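Local coordinates for mandelate racemase / muconate lactonizing enzyme family protein (Agrobacterium tumefaciens, PDB 4DXK) that probably acts as a metal-dependent lyase or isomerase of the enolase superfamily, carrying a sodium ion at the metal site of its barrel domain, at residues 239-244 / 254-259; 186-191 / 219-224. All coordinates share one frame; numbering follows the deposited sequence.

How the contacts relate
Both contacts lie in the barrel domain, on the same side of the chain's centre, with their centres 14 Å apart. From the N terminus, contact 2 opens first: residues 186-191 lead into helix 190-207, the chain runs through strand 212-216, and the loop closes at residues 219-224, where helix 223-232 starts. That helix then leads to strand 240-242, where contact 1 opens, closing a shorter loop on helix 253-259. The two loops follow in series, neither nested nor crossed. They meet directly where the backbone N of S219 lies 2.8 Å from O of D243, a probable hydrogen bond tying the turns after two neighbouring barrel strands.

Contact 1 (239-244 / 254-259); sequences FWHEDP and TRYAAV. With NA (sodium ion), chain C.
Strand 240-242 and the turn after it face one flank of helix 253-259 at a distance, with the CA atoms of H241 and A257 9.9 Å apart and those of P244 and Y256 closing to 8.4 Å. Y256 spans this gap. Its CG stands anti to the backbone N (chi1 -176°), which sends the ring, packed also against A226 and A230 of helix 223-232, across to the strand, where the phenol meets two residues at once. The hydroxyl OH lies 3.0 Å from ND1 of H241, near the plane of the imidazole, in a hydrogen bond bent to 132° in which either atom could be the donor; the two side chains cross at about a right angle. The second ring nitrogen, NE2, is hydrogen-bonded to OG1 of T238, so both ring nitrogens are engaged. Over one face of the phenol sits P244, whose CB is 3.8 Å from the ring centroid in a CH-pi contact, displaced toward the rim so that CZ and CE1 take the closest approach.

The next strand residue, E242, points away from the helix. Its extended chain brings OE2 to 2.3 Å from the sodium ion, a site it shares with E216, E268 and two waters, while OE1 forms a salt bridge with K172 and accepts a 3.0 Å hydrogen bond from NE1 of W240 on its anti side. OD2 of D243 accepts a hydrogen bond from a sodium-bound water.

This is the strand-to-helix packing of one beta-alpha-beta unit of the barrel. Alternation along the strand gives its outer side a buried, hydrogen-bonded tyrosine-histidine pair, while the adjacent glutamate serves the metal site within.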
ATOM      1  N   PHE A 239     -27.180   8.381 -12.384  1.00 10.87           N
ATOM      2  CA  PHE A 239     -27.184   8.603 -10.943  1.00 10.22           C
ATOM      3  C   PHE A 239     -26.383   7.544 -10.190  1.00  9.86           C
ATOM      4  O   PHE A 239     -25.620   7.860  -9.277  1.00 10.79           O
ATOM      5  CB  PHE A 239     -28.624   8.628 -10.441  1.00 11.06           C
ATOM      6  CG  PHE A 239     -28.766   9.044  -9.008  1.00 11.38           C
ATOM      7  CD1 PHE A 239     -28.521  10.355  -8.624  1.00 12.76           C
ATOM      8  CD2 PHE A 239     -29.146   8.124  -8.040  1.00 13.09           C
ATOM      9  CE1 PHE A 239     -28.663  10.749  -7.298  1.00 12.96           C
ATOM     10  CE2 PHE A 239     -29.299   8.511  -6.716  1.00 13.97           C
ATOM     11  CZ  PHE A 239     -29.047   9.824  -6.344  1.00 13.36           C
ATOM     12  N   TRP A 240     -26.576   6.283 -10.565  1.00  9.07           N
ATOM     13  CA  TRP A 240     -25.765   5.198 -10.023  1.00  8.20           C
ATOM     14  C   TRP A 240     -25.670   4.063 -11.021  1.00  8.33           C
ATOM     15  O   TRP A 240     -26.512   3.958 -11.919  1.00  9.02           O
ATOM     16  CB  TRP A 240     -26.260   4.755  -8.639  1.00  9.20           C
ATOM     17  CG  TRP A 240     -27.477   3.855  -8.505  1.00  8.79           C
ATOM     18  CD1 TRP A 240     -27.807   2.740  -9.240  1.00  9.29           C
ATOM     19  CD2 TRP A 240     -28.470   3.963  -7.478  1.00  8.94           C
ATOM     20  NE1 TRP A 240     -28.956   2.161  -8.729  1.00 10.11           N
ATOM     21  CE2 TRP A 240     -29.370   2.891  -7.643  1.00  9.10           C
ATOM     22  CE3 TRP A 240     -28.688   4.871  -6.438  1.00  9.74           C
ATOM     23  CZ2 TRP A 240     -30.484   2.716  -6.811  1.00 10.21           C
ATOM     24  CZ3 TRP A 240     -29.773   4.678  -5.601  1.00  9.42           C
ATOM     25  CH2 TRP A 240     -30.658   3.614  -5.796  1.00 10.13           C
ATOM     26  N   HIS A 241     -24.638   3.238 -10.875  1.00  8.58           N
ATOM     27  CA  HIS A 241     -24.431   2.060 -11.710  1.00  8.16           C
ATOM     28  C   HIS A 241     -24.467   0.857 -10.797  1.00  8.19           C
ATOM     29  O   HIS A 241     -23.533   0.620 -10.014  1.00  8.37           O
ATOM     30  CB  HIS A 241     -23.100   2.138 -12.458  1.00  9.53           C
ATOM     31  CG  HIS A 241     -23.075   3.189 -13.524  1.00  8.11           C
ATOM     32  ND1 HIS A 241     -21.943   3.482 -14.257  1.00  9.11           N
ATOM     33  CD2 HIS A 241     -24.042   4.018 -13.985  1.00  9.32           C
ATOM     34  CE1 HIS A 241     -22.214   4.449 -15.117  1.00 10.02           C
ATOM     35  NE2 HIS A 241     -23.480   4.797 -14.968  1.00  9.90           N
ATOM     36  N   GLU A 242     -25.566   0.116 -10.873  1.00  8.09           N
ATOM     37  CA  GLU A 242     -25.864  -0.937  -9.909  1.00  7.95           C
ATOM     38  C   GLU A 242     -25.413  -2.297 -10.418  1.00  8.11           C
ATOM     39  O   GLU A 242     -25.732  -2.695 -11.548  1.00  8.97           O
ATOM     40  CB  GLU A 242     -27.365  -0.945  -9.629  1.00  9.10           C
ATOM     41  CG  GLU A 242     -27.821  -1.957  -8.582  1.00  9.71           C
ATOM     42  CD  GLU A 242     -29.290  -1.793  -8.237  1.00 13.74           C
ATOM     43  OE1 GLU A 242     -29.858  -0.710  -8.485  1.00 11.01           O
ATOM     44  OE2 GLU A 242     -29.904  -2.761  -7.734  1.00 21.01           O
ATOM     45  N   ASP A 243     -24.676  -3.009  -9.572  1.00  8.09           N
ATOM     46  CA  ASP A 243     -24.196  -4.354  -9.879  1.00  8.67           C
ATOM     47  C   ASP A 243     -23.591  -4.446 -11.284  1.00  8.73           C
ATOM     48  O   ASP A 243     -23.999  -5.277 -12.094  1.00  8.90           O
ATOM     49  CB  ASP A 243     -25.320  -5.370  -9.657  1.00  9.37           C
ATOM     50  CG  ASP A 243     -25.657  -5.538  -8.194  1.00 10.99           C
ATOM     51  OD1 ASP A 243     -24.748  -5.351  -7.375  1.00 11.61           O
ATOM     52  OD2 ASP A 243     -26.814  -5.852  -7.861  1.00 12.65           O
ATOM     53  N   PRO A 244     -22.585  -3.605 -11.567  1.00  8.25           N
ATOM     54  CA  PRO A 244     -22.012  -3.602 -12.917  1.00  8.33           C
ATOM     55  C   PRO A 244     -21.284  -4.893 -13.278  1.00  9.10           C
ATOM     56  O   PRO A 244     -21.170  -5.216 -14.466  1.00  9.56           O
ATOM     57  CB  PRO A 244     -21.021  -2.438 -12.869  1.00  9.10           C
ATOM     58  CG  PRO A 244     -20.668  -2.301 -11.404  1.00  9.82           C
ATOM     59  CD  PRO A 244     -21.950  -2.594 -10.697  1.00  9.04           C
ATOM     60  N   THR A 254     -12.481  -1.669  -7.646  1.00 10.30           N
ATOM     61  CA  THR A 254     -11.608  -0.495  -7.615  1.00 11.90           C
ATOM     62  C   THR A 254     -11.294   0.009  -9.021  1.00 13.62           C
ATOM     63  O   THR A 254     -11.257   1.214  -9.283  1.00 16.30           O
ATOM     64  CB  THR A 254     -10.315  -0.754  -6.823  1.00 15.92           C
ATOM     65  OG1 THR A 254      -9.494  -1.692  -7.526  1.00 18.38           O
ATOM     66  CG2 THR A 254     -10.652  -1.303  -5.452  1.00 16.36           C
ATOM     67  N   ARG A 255     -11.098  -0.913  -9.944  1.00 12.03           N
ATOM     68  CA  ARG A 255     -10.833  -0.501 -11.309  1.00 14.18           C
ATOM     69  C   ARG A 255     -12.057   0.078 -11.983  1.00 14.43           C
ATOM     70  O   ARG A 255     -11.950   1.020 -12.771  1.00 15.82           O
ATOM     71  CB  ARG A 255     -10.296  -1.664 -12.100  1.00 16.52           C
ATOM     72  CG  ARG A 255      -8.952  -2.078 -11.568  1.00 23.93           C
ATOM     73  CD  ARG A 255      -8.393  -3.190 -12.358  1.00 20.05           C
ATOM     74  NE  ARG A 255      -8.211  -2.828 -13.759  1.00 15.58           N
ATOM     75  CZ  ARG A 255      -7.751  -3.691 -14.653  1.00 14.81           C
ATOM     76  NH1 ARG A 255      -7.458  -4.922 -14.262  1.00 13.55           N
ATOM     77  NH2 ARG A 255      -7.597  -3.333 -15.921  1.00 16.92           N
ATOM     78  N   TYR A 256     -13.225  -0.474 -11.668  1.00 10.90           N
ATOM     79  CA  TYR A 256     -14.461   0.053 -12.214  1.00 11.17           C
ATOM     80  C   TYR A 256     -14.678   1.482 -11.727  1.00 10.26           C
ATOM     81  O   TYR A 256     -15.005   2.376 -12.513  1.00 11.31           O
ATOM     82  CB  TYR A 256     -15.636  -0.838 -11.811  1.00  9.01           C
ATOM     83  CG  TYR A 256     -16.930  -0.387 -12.440  1.00  8.81           C
ATOM     84  CD1 TYR A 256     -17.306  -0.833 -13.697  1.00  9.25           C
ATOM     85  CD2 TYR A 256     -17.764   0.509 -11.787  1.00  9.42           C
ATOM     86  CE1 TYR A 256     -18.486  -0.402 -14.289  1.00  9.42           C
ATOM     87  CE2 TYR A 256     -18.944   0.948 -12.372  1.00  9.58           C
ATOM     88  CZ  TYR A 256     -19.305   0.481 -13.616  1.00  8.02           C
ATOM     89  OH  TYR A 256     -20.476   0.918 -14.193  1.00  9.28           O
ATOM     90  N   ALA A 257     -14.500   1.705 -10.433  1.00 11.09           N
ATOM     91  CA  ALA A 257     -14.716   3.031  -9.859  1.00 12.18           C
ATOM     92  C   ALA A 257     -13.751   4.064 -10.441  1.00 16.38           C
ATOM     93  O   ALA A 257     -14.067   5.256 -10.483  1.00 17.22           O
ATOM     94  CB  ALA A 257     -14.592   2.980  -8.343  1.00 13.47           C
ATOM     95  N   ALA A 258     -12.594   3.605 -10.905  1.00 15.57           N
ATOM     96  CA  ALA A 258     -11.585   4.492 -11.479  1.00 18.53           C
ATOM     97  C   ALA A 258     -12.047   5.145 -12.778  1.00 19.19           C
ATOM     98  O   ALA A 258     -11.552   6.216 -13.146  1.00 22.82           O
ATOM     99  CB  ALA A 258     -10.285   3.737 -11.704  1.00 22.52           C
ATOM    100  N   VAL A 259     -12.972   4.503 -13.483  1.00 13.66           N
ATOM    101  CA  VAL A 259     -13.439   5.043 -14.755  1.00 13.79           C
ATOM    102  C   VAL A 259     -14.927   5.398 -14.783  1.00 13.32           C
ATOM    103  O   VAL A 259     -15.379   6.060 -15.711  1.00 14.62           O
ATOM    104  CB  VAL A 259     -13.142   4.093 -15.934  1.00 16.92           C
ATOM    105  CG1 VAL A 259     -11.656   3.792 -16.022  1.00 22.49           C
ATOM    106  CG2 VAL A 259     -13.942   2.807 -15.807  1.00 18.85           C
TER
HETATM  107 NA    NA C 502     -31.092  -4.581  -8.541  1.00 12.83          NA
HETATM  108  O   HOH W   1     -29.133  -5.673  -9.161  1.00 23.75           O
HETATM  109  O   HOH W   2     -32.249  -6.491  -9.297  1.00 23.27           O

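Contact 2 (186-191 / 219-224); sequences QYISMP and SMWQLL
Q186 meets Q222 where the backbones of 186-191 and 219-224 come closest, their CA atoms 5.6 Å apart. The CB of Q186 starts off away from the other segment, but a bend at chi2 (-74°) folds the chain back, laying NE2 3.4 Å from CG of Q222. The Q222 chain is bent as well, and the two amide planes lie only 23° apart. The amides are joined through one water, which accepts from NE2 of Q186 at 3.0 Å and donates to OE1 of Q222 at 2.8 Å.

At Y187 the backbone makes the contact: its carbonyl O lies 3.5 Å from CZ3 of W221, at the edge of the indole and near its plane, while T183 OG1 hydrogen-bonds the same oxygen. The phenol turns away to a second subunit, where OH is hydrogen-bonded to D212 of that subunit and the ring makes a cation-pi contact with its R116.

I188 points toward W221, crossing it at about a right angle, with CB 3.7 Å from CH2 and the CD1 methyl touching the same corner of the indole. I229 of helix 223-232 packs on both side chains, and A180 of helix 177-183 also touches W221. Further on, S189 N-caps helix 190-207.

The contact thus joins the approaches to two barrel helices, since Q222 occupies the N-cap position of helix 223-232. Its two halves differ in kind: the link between the glutamines depends on a water that uses the N-H of one amide and the O of the other, whereas the direct apolar packing comes from I188 against the buried indole.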
ATOM      1  N   GLN A 186     -19.240 -11.013 -21.899  1.00 10.44           N
ATOM      2  CA  GLN A 186     -17.816 -10.909 -22.215  1.00 10.46           C
ATOM      3  C   GLN A 186     -17.504  -9.738 -23.136  1.00 10.62           C
ATOM      4  O   GLN A 186     -16.365  -9.265 -23.186  1.00 11.05           O
ATOM      5  CB  GLN A 186     -17.283 -12.199 -22.844  1.00 13.26           C
ATOM      6  CG  GLN A 186     -17.183 -13.386 -21.874  1.00 13.43           C
ATOM      7  CD  GLN A 186     -16.020 -13.302 -20.844  1.00 12.54           C
ATOM      8  OE1 GLN A 186     -15.057 -12.527 -20.994  1.00 14.37           O
ATOM      9  NE2 GLN A 186     -16.115 -14.117 -19.800  1.00 14.05           N
ATOM     10  N   TYR A 187     -18.516  -9.274 -23.870  1.00 10.60           N
ATOM     11  CA  TYR A 187     -18.298  -8.387 -25.012  1.00 11.53           C
ATOM     12  C   TYR A 187     -19.569  -7.629 -25.368  1.00 11.34           C
ATOM     13  O   TYR A 187     -20.670  -8.173 -25.275  1.00 11.99           O
ATOM     14  CB  TYR A 187     -17.850  -9.220 -26.227  1.00 11.45           C
ATOM     15  CG  TYR A 187     -17.805  -8.449 -27.530  1.00 10.65           C
ATOM     16  CD1 TYR A 187     -16.772  -7.561 -27.802  1.00 11.71           C
ATOM     17  CD2 TYR A 187     -18.794  -8.617 -28.486  1.00 13.02           C
ATOM     18  CE1 TYR A 187     -16.733  -6.844 -28.982  1.00 12.02           C
ATOM     19  CE2 TYR A 187     -18.768  -7.907 -29.672  1.00 13.31           C
ATOM     20  CZ  TYR A 187     -17.733  -7.026 -29.921  1.00 11.60           C
ATOM     21  OH  TYR A 187     -17.705  -6.329 -31.105  1.00 13.11           O
ATOM     22  N   ILE A 188     -19.419  -6.373 -25.782  1.00 11.63           N
ATOM     23  CA  ILE A 188     -20.524  -5.636 -26.383  1.00 11.24           C
ATOM     24  C   ILE A 188     -20.007  -4.916 -27.620  1.00 12.33           C
ATOM     25  O   ILE A 188     -18.989  -4.224 -27.572  1.00 12.74           O
ATOM     26  CB  ILE A 188     -21.215  -4.668 -25.375  1.00 11.14           C
ATOM     27  CG1 ILE A 188     -22.496  -4.088 -25.973  1.00 11.94           C
ATOM     28  CG2 ILE A 188     -20.274  -3.565 -24.909  1.00 13.57           C
ATOM     29  CD1 ILE A 188     -23.333  -3.321 -24.966  1.00 12.40           C
ATOM     30  N   SER A 189     -20.684  -5.121 -28.743  1.00 12.50           N
ATOM     31  CA  SER A 189     -20.293  -4.441 -29.967  1.00 12.84           C
ATOM     32  C   SER A 189     -20.668  -2.981 -29.823  1.00 13.00           C
ATOM     33  O   SER A 189     -21.596  -2.640 -29.088  1.00 13.95           O
ATOM     34  CB  SER A 189     -21.014  -5.035 -31.177  1.00 14.26           C
ATOM     35  OG  SER A 189     -22.384  -4.659 -31.192  1.00 15.09           O
ATOM     36  N   MET A 190     -19.947  -2.108 -30.517  0.63 13.67           N
ATOM     37  CA  MET A 190     -20.272  -0.691 -30.467  0.63 14.17           C
ATOM     38  C   MET A 190     -21.679  -0.374 -30.992  0.63 13.94           C
ATOM     39  O   MET A 190     -22.365   0.466 -30.411  0.63 13.73           O
ATOM     40  CB  MET A 190     -19.189   0.162 -31.132  0.63 14.24           C
ATOM     41  CG  MET A 190     -17.910   0.196 -30.290  0.63 15.93           C
ATOM     42  SD  MET A 190     -16.637   1.325 -30.884  0.63 23.94           S
ATOM     43  CE  MET A 190     -16.090   0.457 -32.354  0.63 14.99           C
ATOM     44  N   PRO A 191     -22.129  -1.052 -32.067  1.00 14.10           N
ATOM     45  CA  PRO A 191     -23.528  -0.809 -32.455  1.00 15.50           C
ATOM     46  C   PRO A 191     -24.534  -1.233 -31.375  1.00 14.58           C
ATOM     47  O   PRO A 191     -25.517  -0.521 -31.170  1.00 16.85           O
ATOM     48  CB  PRO A 191     -23.697  -1.666 -33.713  1.00 17.55           C
ATOM     49  CG  PRO A 191     -22.329  -1.725 -34.302  1.00 15.88           C
ATOM     50  CD  PRO A 191     -21.412  -1.819 -33.107  1.00 16.49           C
ATOM     51  N   SER A 219     -25.462  -7.624 -12.519  1.00  8.90           N
ATOM     52  CA  SER A 219     -24.210  -8.387 -12.413  1.00  8.93           C
ATOM     53  C   SER A 219     -23.890  -9.223 -13.645  1.00 10.23           C
ATOM     54  O   SER A 219     -23.231 -10.257 -13.537  1.00 11.45           O
ATOM     55  CB  SER A 219     -24.197  -9.274 -11.163  1.00 10.63           C
ATOM     56  OG  SER A 219     -24.076  -8.450 -10.013  1.00 13.25           O
ATOM     57  N   MET A 220     -24.327  -8.762 -14.812  0.55  9.32           N
ATOM     58  CA  MET A 220     -24.233  -9.586 -16.014  0.55 10.06           C
ATOM     59  C   MET A 220     -22.958  -9.415 -16.840  0.55  9.86           C
ATOM     60  O   MET A 220     -22.744 -10.160 -17.793  0.55 14.62           O
ATOM     61  CB  MET A 220     -25.464  -9.372 -16.892  0.55 11.25           C
ATOM     62  CG  MET A 220     -26.766  -9.649 -16.152  0.55 14.00           C
ATOM     63  SD  MET A 220     -28.236  -9.474 -17.171  0.55 17.94           S
ATOM     64  CE  MET A 220     -27.954 -10.772 -18.364  0.55 16.94           C
ATOM     65  N   TRP A 221     -22.102  -8.465 -16.473  1.00  8.83           N
ATOM     66  CA  TRP A 221     -20.921  -8.142 -17.277  1.00  8.97           C
ATOM     67  C   TRP A 221     -19.608  -8.508 -16.612  1.00  8.21           C
ATOM     68  O   TRP A 221     -19.472  -8.424 -15.388  1.00  8.82           O
ATOM     69  CB  TRP A 221     -20.914  -6.642 -17.594  1.00  9.46           C
ATOM     70  CG  TRP A 221     -22.055  -6.258 -18.460  1.00  8.77           C
ATOM     71  CD1 TRP A 221     -23.255  -5.744 -18.066  1.00  8.99           C
ATOM     72  CD2 TRP A 221     -22.125  -6.408 -19.875  1.00  9.15           C
ATOM     73  NE1 TRP A 221     -24.070  -5.543 -19.164  1.00 10.07           N
ATOM     74  CE2 TRP A 221     -23.395  -5.956 -20.285  1.00  9.77           C
ATOM     75  CE3 TRP A 221     -21.240  -6.900 -20.838  1.00 11.03           C
ATOM     76  CZ2 TRP A 221     -23.788  -5.958 -21.622  1.00 10.35           C
ATOM     77  CZ3 TRP A 221     -21.635  -6.906 -22.157  1.00 10.32           C
ATOM     78  CH2 TRP A 221     -22.898  -6.443 -22.538  1.00 10.91           C
ATOM     79  N   GLN A 222     -18.633  -8.900 -17.433  1.00  8.53           N
ATOM     80  CA  GLN A 222     -17.246  -8.984 -17.005  1.00  8.73           C
ATOM     81  C   GLN A 222     -16.645  -7.576 -16.899  1.00  8.18           C
ATOM     82  O   GLN A 222     -17.269  -6.595 -17.307  1.00  8.69           O
ATOM     83  CB  GLN A 222     -16.439  -9.881 -17.948  1.00  8.67           C
ATOM     84  CG  GLN A 222     -16.977 -11.307 -18.018  1.00  8.86           C
ATOM     85  CD  GLN A 222     -16.922 -11.989 -16.675  1.00  9.10           C
ATOM     86  OE1 GLN A 222     -15.854 -12.113 -16.078  1.00 10.87           O
ATOM     87  NE2 GLN A 222     -18.073 -12.418 -16.175  1.00 11.41           N
ATOM     88  N   LEU A 223     -15.440  -7.469 -16.349  1.00  7.76           N
ATOM     89  CA  LEU A 223     -14.887  -6.162 -15.982  1.00  8.36           C
ATOM     90  C   LEU A 223     -14.650  -5.230 -17.157  1.00  8.45           C
ATOM     91  O   LEU A 223     -15.005  -4.048 -17.094  1.00  9.21           O
ATOM     92  CB  LEU A 223     -13.599  -6.321 -15.180  1.00  9.51           C
ATOM     93  CG  LEU A 223     -12.930  -5.003 -14.781  1.00  8.71           C
ATOM     94  CD1 LEU A 223     -13.801  -4.205 -13.825  1.00 10.07           C
ATOM     95  CD2 LEU A 223     -11.565  -5.264 -14.162  1.00 12.93           C
ATOM     96  N   LEU A 224     -14.032  -5.740 -18.213  1.00  8.66           N
ATOM     97  CA  LEU A 224     -13.688  -4.863 -19.330  1.00  8.65           C
ATOM     98  C   LEU A 224     -14.906  -4.254 -20.050  1.00  9.11           C
ATOM     99  O   LEU A 224     -14.972  -3.042 -20.217  1.00 10.25           O
ATOM    100  CB  LEU A 224     -12.714  -5.529 -20.305  1.00  9.58           C
ATOM    101  CG  LEU A 224     -11.395  -6.000 -19.685  1.00  9.17           C
ATOM    102  CD1 LEU A 224     -10.514  -6.574 -20.780  1.00 10.92           C
ATOM    103  CD2 LEU A 224     -10.672  -4.881 -18.947  1.00 11.52           C
TER
HETATM  104  O   HOH W   3     -14.056 -13.695 -17.596  1.00 11.59           O